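Local coordinates for putative fumarylpyruvate hydrolase (Burkholderia cenocepacia, PDB 4MAQ), which is a putative hydrolase of the fumarylacetoacetate hydrolase (FAH) family, built mainly on beta sheets, with two copies of the chain in its assembly, at residues N83-E88 / G214-G219; H87-V92 / G208-V213; S109-Y114 / T157-A162; L120-L125 / K140-S145. One frame throughout, in Å; residues are numbered along the deposited sequence. Where two conformers were deposited one is given.

Contact 1: N83-E88 / G214-G219; sequences NDLHHE and GALQPG
An antiparallel strand pairing within the mixed sheet of this FAH-family protein brings Leu-85, His-86 and His-87 against the short, weakly bonded strand of Gly-214, Ala-215 and Leu-216. The axes of strands 85-88 and 214-216 make an angle of 118°, well short of antiparallel, and the pairing is brief. His-86 and Ala-215 form its non-hydrogen-bonded pair, with their CA atoms 4.3 Å apart. Two backbone bonds flank it: Leu-216 N to Leu-85 O at 2.7 Å and His-87 N to Gly-214 O at 3.0 Å.

The two imidazoles meet the same peptide differently. His-86 lays one ring face on the Gly-214 to Ala-215 amide, with Gly-214 C 3.7 Å above the ring plane. Its NE2 gives a weak, bent bond to Asp-84 OD1 (2.8 Å, 129°). His-87 places a ring face by Gly-214 O, which stands 3.0 Å above that plane and toward the rim. Leu-216 crosses His-87 at about a right angle, its CD2 3.6 Å from His-87 CD2. One water bridges His-87 NE2 (2.7 Å from it) and Ala-215 O; a second joins Leu-85 N to Leu-216 O.

His-87 is therefore held to Gly-214 by its backbone N, and its imidazole is fixed in rotation at ND1 by a hydrogen bond with Gln-175 OE1 and at NE2 by the water shared with Ala-215 O.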
loop_
_atom_site.group_PDB
_atom_site.type_symbol
_atom_site.label_atom_id
_atom_site.label_comp_id
_atom_site.label_asym_id
_atom_site.label_seq_id
_atom_site.Cartn_x
_atom_site.Cartn_y
_atom_site.Cartn_z
ATOM N N ASN B 83 14.296 -14.649 8.341
ATOM C CA ASN B 83 15.512 -15.409 8.123
ATOM C C ASN B 83 15.468 -15.988 6.704
ATOM O O ASN B 83 16.251 -16.874 6.375
ATOM C CB ASN B 83 15.633 -16.565 9.135
ATOM C CG ASN B 83 15.386 -16.144 10.585
ATOM O OD1 ASN B 83 16.120 -15.328 11.135
ATOM N ND2 ASN B 83 14.345 -16.721 11.215
ATOM N N ASP B 84 14.602 -15.444 5.843
ATOM C CA ASP B 84 14.390 -16.053 4.519
ATOM C C ASP B 84 13.895 -15.020 3.487
ATOM O O ASP B 84 12.721 -14.988 3.119
ATOM C CB ASP B 84 13.429 -17.256 4.640
ATOM C CG ASP B 84 13.423 -18.152 3.405
ATOM O OD1 ASP B 84 14.413 -18.158 2.644
ATOM O OD2 ASP B 84 12.420 -18.864 3.216
ATOM N N LEU B 85 14.819 -14.170 3.044
ATOM C CA LEU B 85 14.545 -13.100 2.067
ATOM C C LEU B 85 14.684 -13.669 0.674
ATOM O O LEU B 85 15.748 -14.189 0.339
ATOM C CB LEU B 85 15.539 -11.973 2.260
ATOM C CG LEU B 85 15.331 -10.724 1.412
ATOM C CD1 LEU B 85 14.085 -9.954 1.816
ATOM C CD2 LEU B 85 16.556 -9.856 1.604
ATOM N N HIS B 86 13.622 -13.592 -0.134
ATOM C CA HIS B 86 13.704 -14.121 -1.493
ATOM C C HIS B 86 13.724 -13.035 -2.552
ATOM O O HIS B 86 13.173 -11.947 -2.334
ATOM C CB HIS B 86 12.559 -15.093 -1.765
ATOM C CG HIS B 86 12.803 -16.438 -1.152
ATOM N ND1 HIS B 86 12.348 -17.611 -1.709
ATOM C CD2 HIS B 86 13.494 -16.793 -0.040
ATOM C CE1 HIS B 86 12.721 -18.629 -0.953
ATOM N NE2 HIS B 86 13.427 -18.159 0.061
ATOM N N HIS B 87 14.319 -13.357 -3.704
ATOM C CA HIS B 87 14.358 -12.459 -4.868
ATOM C C HIS B 87 13.456 -12.959 -5.980
ATOM O O HIS B 87 13.360 -14.163 -6.211
ATOM C CB HIS B 87 15.790 -12.363 -5.446
ATOM C CG HIS B 87 16.397 -13.691 -5.828
ATOM N ND1 HIS B 87 16.053 -14.377 -6.982
ATOM C CD2 HIS B 87 17.313 -14.466 -5.195
ATOM C CE1 HIS B 87 16.759 -15.500 -7.047
ATOM N NE2 HIS B 87 17.508 -15.589 -5.960
ATOM N N GLU B 88 12.838 -12.013 -6.680
ATOM C CA GLU B 88 12.144 -12.278 -7.939
ATOM C C GLU B 88 12.425 -11.131 -8.901
ATOM O O GLU B 88 11.927 -10.010 -8.705
ATOM C CB GLU B 88 10.635 -12.402 -7.732
ATOM C CG GLU B 88 10.220 -13.636 -6.965
ATOM C CD GLU B 88 8.792 -13.547 -6.514
ATOM O OE1 GLU B 88 7.928 -13.294 -7.371
ATOM O OE2 GLU B 88 8.537 -13.700 -5.312
ATOM N N GLY B 214 14.613 -17.602 -5.186
ATOM C CA GLY B 214 15.466 -18.219 -4.176
ATOM C C GLY B 214 15.884 -17.186 -3.163
ATOM O O GLY B 214 15.495 -16.028 -3.258
ATOM N N ALA B 215 16.663 -17.607 -2.174
ATOM C CA ALA B 215 17.031 -16.745 -1.045
ATOM C C ALA B 215 18.239 -15.837 -1.310
ATOM O O ALA B 215 19.138 -16.175 -2.096
ATOM C CB ALA B 215 17.290 -17.605 0.179
ATOM N N LEU B 216 18.263 -14.708 -0.603
ATOM C CA LEU B 216 19.404 -13.780 -0.536
ATOM C C LEU B 216 19.921 -13.770 0.888
ATOM O O LEU B 216 19.134 -13.659 1.823
ATOM C CB LEU B 216 18.975 -12.358 -0.899
ATOM C CG LEU B 216 18.501 -12.151 -2.331
ATOM C CD1 LEU B 216 17.962 -10.722 -2.491
ATOM C CD2 LEU B 216 19.612 -12.475 -3.319
ATOM N N GLN B 217 21.238 -13.897 1.045
ATOM C CA GLN B 217 21.890 -13.784 2.337
ATOM C C GLN B 217 22.418 -12.376 2.517
ATOM O O GLN B 217 22.754 -11.711 1.533
ATOM C CB GLN B 217 23.079 -14.746 2.429
ATOM C CG GLN B 217 22.729 -16.199 2.184
ATOM C CD GLN B 217 21.583 -16.648 3.057
ATOM O OE1 GLN B 217 21.533 -16.323 4.244
ATOM N NE2 GLN B 217 20.643 -17.392 2.474
ATOM N N PRO B 218 22.488 -11.899 3.776
ATOM C CA PRO B 218 23.179 -10.639 4.034
ATOM C C PRO B 218 24.549 -10.622 3.363
ATOM O O PRO B 218 25.288 -11.609 3.437
ATOM C CB PRO B 218 23.305 -10.628 5.561
ATOM C CG PRO B 218 22.144 -11.440 6.033
ATOM C CD PRO B 218 22.023 -12.538 5.023
ATOM N N GLY B 219 24.859 -9.540 2.649
ATOM C CA GLY B 219 26.144 -9.411 1.972
ATOM C C GLY B 219 26.141 -9.862 0.522
ATOM O O GLY B 219 27.112 -9.617 -0.200
HETATM O O HOH W 1 18.068 -17.462 4.003
HETATM O O HOH W 2 19.498 -16.921 6.347
HETATM O O HOH W 3 17.616 -14.755 3.791
HETATM O O HOH W 4 19.109 -17.395 -4.695
#

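Contact 2: H87-V92 / G208-V213; sequences HEIELV and GTPAGV
Thr-209 turns its hydroxyl onto strand 85-95, where OG1 donates to Ile-89 O over 2.7 Å. With chi1 at -163°, OG1 lies opposite the threonine's own backbone N, and this swings it to that carbonyl; the donor stands 27° off the carbonyl plane. OG1 is also 3.2 Å from Ile-89 N, but the angle is too poor for a bond, and Ile-89 N bonds Gln-175 OE1 instead. Gln-175 NE2 in turn bonds Thr-209 OG1, so one amide serves both strand and loop. Thr-209 CG2 lies 3.4 Å from Glu-88 OE1, the two side chains crossing at about a right angle.

Further along the strand, Glu-90 OE1 accepts Gly-208 N at 2.8 Å, from 58° above the carboxylate plane. A water 2.7 Å from Gly-208 O donates to it and accepts Leu-91 N.

Pro-210 CD lies 3.8 Å from Ile-89 CG2. His-87 O is buried with no hydrogen-bonding partner in the model; Val-213 CG2 comes to 3.4 Å of it, and Val-213 CA makes a CA-H...O contact.

No direct backbone-to-backbone hydrogen bond crosses the contact. A hydroxyl, a carboxylate and a water take that role, consistent with a loop that follows the strand without strand geometry.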
loop_
_atom_site.group_PDB
_atom_site.type_symbol
_atom_site.label_atom_id
_atom_site.label_comp_id
_atom_site.label_asym_id
_atom_site.label_seq_id
_atom_site.Cartn_x
_atom_site.Cartn_y
_atom_site.Cartn_z
ATOM N N HIS B 87 14.319 -13.357 -3.704
ATOM C CA HIS B 87 14.358 -12.459 -4.868
ATOM C C HIS B 87 13.456 -12.959 -5.980
ATOM O O HIS B 87 13.360 -14.163 -6.211
ATOM C CB HIS B 87 15.790 -12.363 -5.446
ATOM C CG HIS B 87 16.397 -13.691 -5.828
ATOM N ND1 HIS B 87 16.053 -14.377 -6.982
ATOM C CD2 HIS B 87 17.313 -14.466 -5.195
ATOM C CE1 HIS B 87 16.759 -15.500 -7.047
ATOM N NE2 HIS B 87 17.508 -15.589 -5.960
ATOM N N GLU B 88 12.838 -12.013 -6.680
ATOM C CA GLU B 88 12.144 -12.278 -7.939
ATOM C C GLU B 88 12.425 -11.131 -8.901
ATOM O O GLU B 88 11.927 -10.010 -8.705
ATOM C CB GLU B 88 10.635 -12.402 -7.732
ATOM C CG GLU B 88 10.220 -13.636 -6.965
ATOM C CD GLU B 88 8.792 -13.547 -6.514
ATOM O OE1 GLU B 88 7.928 -13.294 -7.371
ATOM O OE2 GLU B 88 8.537 -13.700 -5.312
ATOM N N ILE B 89 13.212 -11.400 -9.948
ATOM C CA ILE B 89 13.510 -10.384 -10.978
ATOM C C ILE B 89 12.252 -10.110 -11.837
ATOM O O ILE B 89 11.571 -11.053 -12.253
ATOM C CB ILE B 89 14.672 -10.865 -11.895
ATOM C CG1 ILE B 89 15.101 -9.787 -12.893
ATOM C CG2 ILE B 89 14.353 -12.163 -12.644
ATOM C CD1 ILE B 89 15.891 -8.709 -12.216
ATOM N N GLU B 90 11.961 -8.837 -12.125
ATOM C CA GLU B 90 10.738 -8.472 -12.880
ATOM C C GLU B 90 10.955 -7.262 -13.763
ATOM O O GLU B 90 11.658 -6.341 -13.372
ATOM C CB GLU B 90 9.579 -8.201 -11.922
ATOM C CG GLU B 90 9.438 -9.323 -10.913
ATOM C CD GLU B 90 8.089 -9.497 -10.279
ATOM O OE1 GLU B 90 7.086 -8.909 -10.713
ATOM O OE2 GLU B 90 8.073 -10.315 -9.337
ATOM N N LEU B 91 10.282 -7.254 -14.916
ATOM C CA LEU B 91 10.102 -6.040 -15.707
ATOM C C LEU B 91 9.104 -5.118 -14.998
ATOM O O LEU B 91 8.016 -5.546 -14.636
ATOM C CB LEU B 91 9.616 -6.351 -17.132
ATOM C CG LEU B 91 9.378 -5.122 -18.006
ATOM C CD1 LEU B 91 10.697 -4.506 -18.434
ATOM C CD2 LEU B 91 8.556 -5.509 -19.226
ATOM N N VAL B 92 9.498 -3.865 -14.791
ATOM C CA VAL B 92 8.633 -2.875 -14.144
ATOM C C VAL B 92 8.117 -1.886 -15.199
ATOM O O VAL B 92 8.884 -1.352 -16.015
ATOM C CB VAL B 92 9.395 -2.118 -13.049
ATOM C CG1 VAL B 92 8.544 -0.981 -12.469
ATOM C CG2 VAL B 92 9.786 -3.079 -11.925
ATOM N N GLY B 208 5.814 -9.786 -13.080
ATOM C CA GLY B 208 6.008 -11.209 -12.822
ATOM C C GLY B 208 7.449 -11.620 -12.998
ATOM O O GLY B 208 8.304 -10.824 -13.394
ATOM N N THR B 209 7.732 -12.876 -12.700
ATOM C CA THR B 209 9.110 -13.343 -12.623
ATOM C C THR B 209 9.246 -14.724 -13.243
ATOM O O THR B 209 8.340 -15.543 -13.106
ATOM C CB THR B 209 9.563 -13.362 -11.139
ATOM O OG1 THR B 209 10.989 -13.430 -11.058
ATOM C CG2 THR B 209 8.972 -14.534 -10.355
ATOM N N PRO B 210 10.379 -14.993 -13.916
ATOM C CA PRO B 210 10.600 -16.351 -14.414
ATOM C C PRO B 210 10.986 -17.282 -13.255
ATOM O O PRO B 210 11.010 -16.870 -12.099
ATOM C CB PRO B 210 11.781 -16.178 -15.370
ATOM C CG PRO B 210 12.531 -15.012 -14.838
ATOM C CD PRO B 210 11.480 -14.082 -14.290
ATOM N N ALA B 211 11.236 -18.548 -13.562
ATOM C CA ALA B 211 11.606 -19.523 -12.546
ATOM C C ALA B 211 12.891 -19.132 -11.811
ATOM O O ALA B 211 13.695 -18.308 -12.275
ATOM C CB ALA B 211 11.754 -20.906 -13.172
ATOM N N GLY B 212 13.073 -19.733 -10.654
ATOM C CA GLY B 212 14.346 -19.620 -9.955
ATOM C C GLY B 212 14.333 -18.701 -8.754
ATOM O O GLY B 212 15.402 -18.354 -8.220
ATOM N N VAL B 213 13.141 -18.308 -8.304
ATOM C CA VAL B 213 13.009 -17.596 -7.023
ATOM C C VAL B 213 13.834 -18.342 -5.975
ATOM O O VAL B 213 13.793 -19.578 -5.896
ATOM C CB VAL B 213 11.521 -17.487 -6.551
ATOM C CG1 VAL B 213 10.865 -18.869 -6.464
ATOM C CG2 VAL B 213 11.413 -16.787 -5.189
HETATM O O HOH W 5 8.475 -9.448 -15.752
#

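Contact 3: S109-Y114 / T157-A162; sequences SHVWGY and TGHPAA
Tyr-114, just past the classic beta bulge that Trp-112 and Gly-113 form opposite Ala-94, extends its ring from strand 111-122. The bulge residue Trp-112, for its part, packs on Val-13 of the second subunit. Chi1 of -66° sets CG of Tyr-114 opposite the tyrosine's own carbonyl carbon and directs the ring to the end of helix 154-157 and the loop after it, where each residue from Thr-157 to Pro-160 touches it.

Thr-157 comes first, with OG1 3.7 Å from Tyr-114 CD1. That hydroxyl donates to Gly-158 O in the carbonyl plane, on a lone pair, across 2.7 Å. Gly-158 leaves the helix with a positive phi, and its O lies 3.5 Å from Tyr-114 CE1.

At His-159 the contact becomes polar. ND1 and Tyr-114 OH share a hydrogen bond of 2.7 Å in which either could be the donor. The two rings meet rim to rim with planes at 72°, so neither stacks on the other. The adjacent ring carbon, His-159 CE1, lies 3.9 Å from Val-111 CB.

Pro-160 then covers one face of the tyrosine. Its CD sits 3.6 Å from the Tyr-114 ring centroid and 12° off the normal, a CH-pi contact. Tyr-114 OH has one more link: a water lies 2.9 Å from it and donates to Pro-160 O.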
loop_
_atom_site.group_PDB
_atom_site.type_symbol
_atom_site.label_atom_id
_atom_site.label_comp_id
_atom_site.label_asym_id
_atom_site.label_seq_id
_atom_site.Cartn_x
_atom_site.Cartn_y
_atom_site.Cartn_z
ATOM N N SER B 109 -0.561 2.795 -24.663
ATOM C CA SER B 109 -0.568 4.260 -24.718
ATOM C C SER B 109 -0.560 4.914 -23.348
ATOM O O SER B 109 -0.305 6.112 -23.244
ATOM C CB SER B 109 -1.737 4.805 -25.524
ATOM O OG SER B 109 -2.934 4.787 -24.769
ATOM N N HIS B 110 -0.864 4.130 -22.311
ATOM C CA HIS B 110 -0.797 4.609 -20.932
ATOM C C HIS B 110 0.577 4.451 -20.321
ATOM O O HIS B 110 0.773 4.871 -19.169
ATOM C CB HIS B 110 -1.825 3.867 -20.059
ATOM C CG HIS B 110 -3.256 4.200 -20.400
ATOM N ND1 HIS B 110 -4.019 5.070 -19.642
ATOM C CD2 HIS B 110 -4.048 3.803 -21.428
ATOM C CE1 HIS B 110 -5.223 5.176 -20.181
ATOM N NE2 HIS B 110 -5.269 4.412 -21.260
ATOM N N VAL B 111 1.513 3.830 -21.040
ATOM C CA VAL B 111 2.833 3.534 -20.457
ATOM C C VAL B 111 3.820 4.670 -20.718
ATOM O O VAL B 111 4.036 5.047 -21.872
ATOM C CB VAL B 111 3.401 2.218 -21.022
ATOM C CG1 VAL B 111 4.834 1.979 -20.573
ATOM C CG2 VAL B 111 2.498 1.059 -20.613
ATOM N N TRP B 112 4.394 5.234 -19.650
ATOM C CA TRP B 112 5.471 6.220 -19.778
ATOM C C TRP B 112 6.812 5.536 -20.108
ATOM O O TRP B 112 7.581 6.041 -20.921
ATOM C CB TRP B 112 5.600 7.065 -18.477
ATOM C CG TRP B 112 6.662 8.075 -18.659
ATOM C CD1 TRP B 112 6.544 9.291 -19.268
ATOM C CD2 TRP B 112 8.056 7.898 -18.378
ATOM N NE1 TRP B 112 7.756 9.903 -19.334
ATOM C CE2 TRP B 112 8.716 9.071 -18.822
ATOM C CE3 TRP B 112 8.812 6.874 -17.783
ATOM C CZ2 TRP B 112 10.096 9.259 -18.683
ATOM C CZ3 TRP B 112 10.200 7.064 -17.659
ATOM C CH2 TRP B 112 10.811 8.251 -18.098
ATOM N N GLY B 113 7.122 4.430 -19.447
ATOM C CA GLY B 113 8.431 3.821 -19.601
ATOM C C GLY B 113 8.594 2.556 -18.816
ATOM O O GLY B 113 7.615 1.979 -18.322
ATOM N N TYR B 114 9.841 2.106 -18.722
ATOM C CA TYR B 114 10.156 0.797 -18.175
ATOM C C TYR B 114 11.386 0.839 -17.295
ATOM O O TYR B 114 12.308 1.623 -17.536
ATOM C CB TYR B 114 10.439 -0.194 -19.314
ATOM C CG TYR B 114 9.215 -0.448 -20.142
ATOM C CD1 TYR B 114 8.941 0.350 -21.251
ATOM C CD2 TYR B 114 8.317 -1.472 -19.818
ATOM C CE1 TYR B 114 7.806 0.164 -22.013
ATOM C CE2 TYR B 114 7.162 -1.673 -20.569
ATOM C CZ TYR B 114 6.907 -0.857 -21.667
ATOM O OH TYR B 114 5.753 -1.114 -22.390
ATOM N N THR B 157 12.870 3.014 -25.636
ATOM C CA THR B 157 12.990 1.543 -25.571
ATOM C C THR B 157 12.029 0.787 -26.480
ATOM O O THR B 157 12.225 -0.403 -26.736
ATOM C CB THR B 157 12.730 1.039 -24.136
ATOM O OG1 THR B 157 11.442 1.491 -23.713
ATOM C CG2 THR B 157 13.777 1.583 -23.171
ATOM N N GLY B 158 10.976 1.466 -26.924
ATOM C CA GLY B 158 9.787 0.756 -27.399
ATOM C C GLY B 158 9.099 0.021 -26.249
ATOM O O GLY B 158 9.432 0.223 -25.092
ATOM N N HIS B 159 8.129 -0.827 -26.579
ATOM C CA HIS B 159 7.411 -1.607 -25.578
ATOM C C HIS B 159 7.954 -3.014 -25.660
ATOM O O HIS B 159 7.545 -3.768 -26.520
ATOM C CB HIS B 159 5.898 -1.557 -25.838
ATOM C CG HIS B 159 5.313 -0.188 -25.709
ATOM N ND1 HIS B 159 5.258 0.490 -24.507
ATOM C CD2 HIS B 159 4.780 0.648 -26.639
ATOM C CE1 HIS B 159 4.703 1.678 -24.696
ATOM N NE2 HIS B 159 4.407 1.801 -25.979
ATOM N N PRO B 160 8.896 -3.383 -24.752
ATOM C CA PRO B 160 9.559 -4.679 -24.913
ATOM C C PRO B 160 8.562 -5.824 -24.783
ATOM O O PRO B 160 7.699 -5.799 -23.883
ATOM C CB PRO B 160 10.575 -4.700 -23.758
ATOM C CG PRO B 160 9.990 -3.762 -22.732
ATOM C CD PRO B 160 9.400 -2.664 -23.565
ATOM N N ALA B 161 8.698 -6.827 -25.644
ATOM C CA ALA B 161 7.796 -7.998 -25.618
ATOM C C ALA B 161 8.552 -9.320 -25.651
ATOM O O ALA B 161 7.960 -10.375 -25.508
ATOM C CB ALA B 161 6.768 -7.923 -26.737
ATOM N N ALA B 162 9.870 -9.252 -25.806
ATOM C CA ALA B 162 10.717 -10.433 -25.903
ATOM C C ALA B 162 12.093 -10.033 -25.386
ATOM O O ALA B 162 12.466 -8.847 -25.387
ATOM C CB ALA B 162 10.792 -10.962 -27.357
HETATM O O HOH W 6 5.652 -3.957 -23.032
#

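Contact 4: L120-L125 / K140-S145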
loop_
_atom_site.group_PDB
_atom_site.type_symbol
_atom_site.label_atom_id
_atom_site.label_comp_id
_atom_site.label_asym_id
_atom_site.label_seq_id
_atom_site.Cartn_x
_atom_site.Cartn_y
_atom_site.Cartn_z
ATOM N N LEU B 120 11.225 -8.240 -3.587
ATOM C CA LEU B 120 11.770 -8.932 -2.414
ATOM C C LEU B 120 10.659 -9.380 -1.480
ATOM O O LEU B 120 9.702 -8.645 -1.275
ATOM C CB LEU B 120 12.768 -8.028 -1.671
ATOM C CG LEU B 120 14.025 -7.648 -2.468
ATOM C CD1 LEU B 120 14.854 -6.634 -1.700
ATOM C CD2 LEU B 120 14.862 -8.889 -2.753
ATOM N N THR B 121 10.839 -10.560 -0.891
ATOM C CA THR B 121 9.818 -11.167 -0.045
ATOM C C THR B 121 10.399 -11.693 1.249
ATOM O O THR B 121 11.427 -12.367 1.234
ATOM C CB THR B 121 9.174 -12.383 -0.741
ATOM O OG1 THR B 121 8.765 -12.000 -2.045
ATOM C CG2 THR B 121 7.943 -12.912 0.028
ATOM N N ARG B 122 9.720 -11.428 2.361
ATOM C CA ARG B 122 10.039 -12.128 3.621
ATOM C C ARG B 122 9.255 -13.438 3.531
ATOM O O ARG B 122 8.074 -13.495 3.880
ATOM C CB ARG B 122 9.677 -11.261 4.825
ATOM C CG ARG B 122 10.573 -10.021 4.905
ATOM C CD ARG B 122 10.412 -9.264 6.222
ATOM N NE ARG B 122 9.159 -8.516 6.334
ATOM C CZ ARG B 122 8.911 -7.584 7.252
ATOM N NH1 ARG B 122 9.862 -7.180 8.100
ATOM N NH2 ARG B 122 7.714 -6.998 7.271
ATOM N N ARG B 123 9.901 -14.473 2.983
ATOM C CA ARG B 123 9.212 -15.698 2.546
ATOM C C ARG B 123 8.695 -16.509 3.726
ATOM O O ARG B 123 7.660 -17.158 3.622
ATOM C CB ARG B 123 10.147 -16.518 1.650
ATOM N N ASP B 124 9.421 -16.484 4.837
ATOM C CA ASP B 124 8.928 -17.110 6.057
ATOM C C ASP B 124 7.611 -16.492 6.526
ATOM O O ASP B 124 6.656 -17.217 6.844
ATOM C CB ASP B 124 9.986 -17.144 7.174
ATOM C CG ASP B 124 10.770 -15.854 7.343
ATOM O OD1 ASP B 124 10.447 -14.804 6.737
ATOM O OD2 ASP B 124 11.731 -15.899 8.144
ATOM N N LEU B 125 7.533 -15.164 6.546
ATOM C CA LEU B 125 6.272 -14.499 6.875
ATOM C C LEU B 125 5.214 -14.823 5.842
ATOM O O LEU B 125 4.042 -15.004 6.197
ATOM C CB LEU B 125 6.457 -12.990 7.004
ATOM C CG LEU B 125 7.432 -12.522 8.079
ATOM C CD1 LEU B 125 7.484 -11.001 8.176
ATOM C CD2 LEU B 125 7.110 -13.160 9.435
ATOM N N LYS B 140 5.369 -8.802 1.798
ATOM C CA LYS B 140 5.616 -8.235 0.481
ATOM C C LYS B 140 5.830 -6.730 0.454
ATOM O O LYS B 140 6.382 -6.224 -0.536
ATOM C CB LYS B 140 4.434 -8.540 -0.432
ATOM C CG LYS B 140 4.415 -9.971 -0.992
ATOM C CD LYS B 140 5.608 -10.284 -1.919
ATOM C CE LYS B 140 5.335 -11.570 -2.713
ATOM N NZ LYS B 140 6.489 -11.869 -3.592
ATOM N N GLY B 141 5.375 -6.021 1.494
ATOM C CA GLY B 141 5.313 -4.550 1.459
ATOM C C GLY B 141 6.162 -3.845 2.480
ATOM O O GLY B 141 5.858 -2.722 2.913
ATOM N N PHE B 142 7.254 -4.497 2.843
ATOM C CA PHE B 142 8.155 -4.024 3.887
ATOM C C PHE B 142 9.169 -2.984 3.358
ATOM O O PHE B 142 9.142 -2.619 2.167
ATOM C CB PHE B 142 8.844 -5.239 4.557
ATOM C CG PHE B 142 9.642 -6.073 3.595
ATOM C CD1 PHE B 142 9.030 -7.107 2.853
ATOM C CD2 PHE B 142 10.991 -5.785 3.377
ATOM C CE1 PHE B 142 9.778 -7.844 1.950
ATOM C CE2 PHE B 142 11.729 -6.513 2.452
ATOM C CZ PHE B 142 11.128 -7.544 1.736
ATOM N N ASP B 143 10.054 -2.488 4.220
ATOM C CA ASP B 143 10.979 -1.440 3.776
ATOM C C ASP B 143 11.936 -1.936 2.718
ATOM O O ASP B 143 12.478 -3.045 2.846
ATOM C CB ASP B 143 11.784 -0.891 4.952
ATOM C CG ASP B 143 10.923 -0.184 5.972
ATOM O OD1 ASP B 143 9.802 0.267 5.626
ATOM O OD2 ASP B 143 11.367 -0.057 7.132
ATOM N N ALA B 144 12.166 -1.119 1.692
ATOM C CA ALA B 144 13.140 -1.462 0.640
ATOM C C ALA B 144 12.808 -2.815 0.008
ATOM O O ALA B 144 13.709 -3.542 -0.446
ATOM C CB ALA B 144 14.595 -1.431 1.153
ATOM N N SER B 145 11.514 -3.114 -0.110
ATOM C CA SER B 145 11.077 -4.380 -0.692
ATOM C C SER B 145 10.931 -4.351 -2.213
ATOM O O SER B 145 10.615 -5.371 -2.809
ATOM C CB SER B 145 9.763 -4.818 -0.038
ATOM O OG SER B 145 8.722 -3.869 -0.279
#
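Phe-142 is overlapped by Arg-122, whose CG stands over the ring face, 3.9 Å from the Phe-142 centroid and 17° off the normal. Ser-145 CB presses on the opposite face, 3.4 Å above the ring plane, so the phenyl group is clamped from two sides. The arginine bends at chi3 (-73°) and carries its guanidinium past the ring at a 33° tilt, not as a flat stack. Phe-142 CB touches one guanidinium face, with NH2 3.4 Å from it, and Leu-125 CD1 meets the other. The nitrogens of Arg-122 are bound too: NH2 by Trp-138 O, NH1 by Pro-80 O and by Ser-196 O of the second subunit.

The ring end of Phe-142 faces the strand, where CZ packs on Leu-120 CB at 3.8 Å. Residues 142-145 form a type II turn, in which Ser-145 OG donates to Phe-142 O over 2.8 Å. Ser-145 O then accepts Leu-120 N at 3.0 Å.

Lys-140 reaches the strand separately, NZ donating to Thr-121 OG1 across 2.8 Å. This bond and a salt bridge to Asp-119 OD2 together fix where NZ sits.

The contact therefore joins the end of strand 111-122, up to Arg-122 at the N-cap position of helix 123-132, to the connection leading from helix 137-140 into strand 146-153, with Arg-122 also meeting the dimer partner.

Contacts 1 and 2 lie consecutively on strand 85-95 and share His-87 and Glu-88, but contact 1 uses direct backbone bonds whereas contact 2 replaces them with side chains and water. Gln-175 serves both. Contact 4 sits on the neighbouring strand 111-122, its centre about 10 Å from that of contact 1, and His-86 N bonds Thr-121 O between them. Contacts 2 and 4 are buried, contact 1 partly so. Contact 3 is at the surface, at the other end of strand 111-122, about 27 Å from contact 4 between centres; a tyrosine-histidine hydrogen bond and a proline carry it, against the arginine-phenylalanine overlap of contact 4.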